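Local coordinates for 1-Cys peroxiredoxin (PDB 5K2I), which probably reduces hydrogen peroxide and other peroxides through a single reactive cysteine, as 1-Cys peroxiredoxins do, and is implicated in scavenging nitric oxide, at residues A[41-46]-A[75-80]. Sequence-based numbering, arbitrary orientation.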
loop_
_atom_site.group_PDB
_atom_site.type_symbol
_atom_site.label_atom_id
_atom_site.label_comp_id
_atom_site.label_asym_id
_atom_site.label_seq_id
_atom_site.Cartn_x
_atom_site.Cartn_y
_atom_site.Cartn_z
ATOM N N PRO A 41 6.947 -3.645 -7.526
ATOM C CA PRO A 41 6.092 -4.495 -8.353
ATOM C C PRO A 41 6.087 -4.079 -9.810
ATOM O O PRO A 41 5.703 -4.873 -10.678
ATOM C CB PRO A 41 4.697 -4.293 -7.751
ATOM C CG PRO A 41 4.943 -3.751 -6.369
ATOM C CD PRO A 41 6.169 -2.903 -6.516
ATOM N N GLY A 42 6.515 -2.855 -10.091
ATOM C CA GLY A 42 6.598 -2.430 -11.475
ATOM C C GLY A 42 7.181 -1.044 -11.612
ATOM O O GLY A 42 6.930 -0.163 -10.778
ATOM N N ALA A 43 7.971 -0.849 -12.660
ATOM C CA ALA A 43 8.373 0.496 -13.045
ATOM C C ALA A 43 7.120 1.345 -13.238
ATOM O O ALA A 43 6.102 0.861 -13.725
ATOM C CB ALA A 43 9.204 0.467 -14.321
ATOM N N PHE A 44 7.209 2.608 -12.827
ATOM C CA PHE A 44 6.130 3.604 -12.944
ATOM C C PHE A 44 4.925 3.334 -12.028
ATOM O O PHE A 44 3.951 4.096 -12.061
ATOM C CB PHE A 44 5.640 3.748 -14.405
ATOM C CG PHE A 44 6.672 4.310 -15.353
ATOM C CD1 PHE A 44 6.911 5.683 -15.415
ATOM C CD2 PHE A 44 7.404 3.472 -16.185
ATOM C CE1 PHE A 44 7.856 6.200 -16.301
ATOM C CE2 PHE A 44 8.349 3.989 -17.077
ATOM C CZ PHE A 44 8.573 5.354 -17.130
ATOM N N THR A 45 4.964 2.283 -11.218
ATOM C CA THR A 45 3.848 2.028 -10.301
ATOM C C THR A 45 4.042 2.798 -8.996
ATOM O O THR A 45 5.159 3.175 -8.637
ATOM C CB THR A 45 3.648 0.505 -9.988
ATOM O OG1 THR A 45 4.733 0.011 -9.190
ATOM C CG2 THR A 45 3.496 -0.293 -11.265
ATOM N N PRO A 46 2.946 3.051 -8.275
ATOM C CA PRO A 46 3.132 3.837 -7.055
ATOM C C PRO A 46 3.609 2.977 -5.893
ATOM O O PRO A 46 3.136 1.853 -5.678
ATOM C CB PRO A 46 1.746 4.428 -6.801
ATOM C CG PRO A 46 0.800 3.524 -7.499
ATOM C CD PRO A 46 1.532 2.887 -8.649
ATOM N N SER A 75 13.033 -4.856 -11.046
ATOM C CA SER A 75 11.601 -5.066 -11.193
ATOM C C SER A 75 11.370 -6.139 -12.251
ATOM O O SER A 75 12.230 -6.377 -13.110
ATOM C CB SER A 75 10.893 -3.760 -11.583
ATOM O OG SER A 75 9.483 -3.939 -11.550
ATOM N N VAL A 76 10.210 -6.782 -12.183
ATOM C CA VAL A 76 9.751 -7.645 -13.262
ATOM C C VAL A 76 9.170 -6.723 -14.329
ATOM O O VAL A 76 7.967 -6.426 -14.363
ATOM C CB VAL A 76 8.728 -8.691 -12.782
ATOM C CG1 VAL A 76 8.344 -9.600 -13.941
ATOM C CG2 VAL A 76 9.319 -9.514 -11.639
ATOM N N ASN A 77 10.093 -6.228 -15.145
ATOM C CA ASN A 77 9.856 -5.374 -16.305
ATOM C C ASN A 77 10.976 -5.684 -17.276
ATOM O O ASN A 77 12.009 -6.220 -16.867
ATOM C CB ASN A 77 9.902 -3.879 -15.970
ATOM C CG ASN A 77 8.661 -3.388 -15.242
ATOM O OD1 ASN A 77 8.682 -3.210 -14.023
ATOM N ND2 ASN A 77 7.587 -3.143 -15.983
ATOM N N ASP A 78 10.806 -5.312 -18.536
ATOM C CA ASP A 78 11.904 -5.453 -19.488
ATOM C C ASP A 78 12.861 -4.274 -19.396
ATOM O O ASP A 78 12.555 -3.242 -18.781
ATOM C CB ASP A 78 11.377 -5.577 -20.908
ATOM C CG ASP A 78 10.612 -4.357 -21.325
ATOM O OD1 ASP A 78 11.287 -3.372 -21.708
ATOM O OD2 ASP A 78 9.362 -4.384 -21.247
ATOM N N ALA A 79 14.024 -4.438 -20.021
ATOM C CA ALA A 79 15.087 -3.459 -19.922
ATOM C C ALA A 79 14.753 -2.117 -20.574
ATOM O O ALA A 79 15.293 -1.095 -20.151
ATOM C CB ALA A 79 16.377 -4.047 -20.527
ATOM N N PHE A 80 13.883 -2.093 -21.582
ATOM C CA PHE A 80 13.518 -0.792 -22.173
ATOM C C PHE A 80 12.671 0.023 -21.203
ATOM O O PHE A 80 12.899 1.227 -21.022
ATOM C CB PHE A 80 12.760 -0.962 -23.496
ATOM C CG PHE A 80 13.567 -1.631 -24.575
ATOM C CD1 PHE A 80 14.646 -0.991 -25.149
ATOM C CD2 PHE A 80 13.254 -2.916 -24.988
ATOM C CE1 PHE A 80 15.402 -1.615 -26.139
ATOM C CE2 PHE A 80 14.000 -3.553 -25.980
ATOM C CZ PHE A 80 15.083 -2.898 -26.547
#
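Asn77 reaches across to the backbone of Gly42 and Ala43. Its CB points toward segment 41-46, and CG stands anti to the carbonyl carbon, beside the backbone N (chi1 -75°). Asn77 CG comes 3.7 Å from Ala43 N, with Ala43 CB slightly farther off. The amide oxygen makes the polar contact: Asn77 OD1 accepts from Ala43 N at 2.8 Å in a nearly straight bond (N-H...O 171°). The donor sits above the amide plane, 41° out of it. Asn77 OD1 also touches Gly42 CA, at 3.4 Å. A second donor to Asn77 OD1 is Ser75 OG, 2.7 Å away, which lies much closer to the amide plane. Two bonds thus grip OD1 and keep the oxygen side of the amide facing the 41-46 loop. The Ser75 hydroxyl packs against the Gly42 backbone, with Ser75 OG 3.3 Å from Gly42 CA. Gly42 opens a type II turn closed by Thr45, whose N and OG1 both bond Gly42 O. Ala43 CB leans on Val81 and Trp85 of helix 79-88. Phe145 of the second subunit packs on Pro41 and Thr45. Segment 41-46 follows strand 34-40; segment 75-80 runs from the last residue of its parallel neighbour, strand 70-75, into helix 79-88. The contact joins the two segments at the C-terminal ends of these strands, where the PxxxTxxC active-site loop lies in the thioredoxin-like fold of peroxiredoxins.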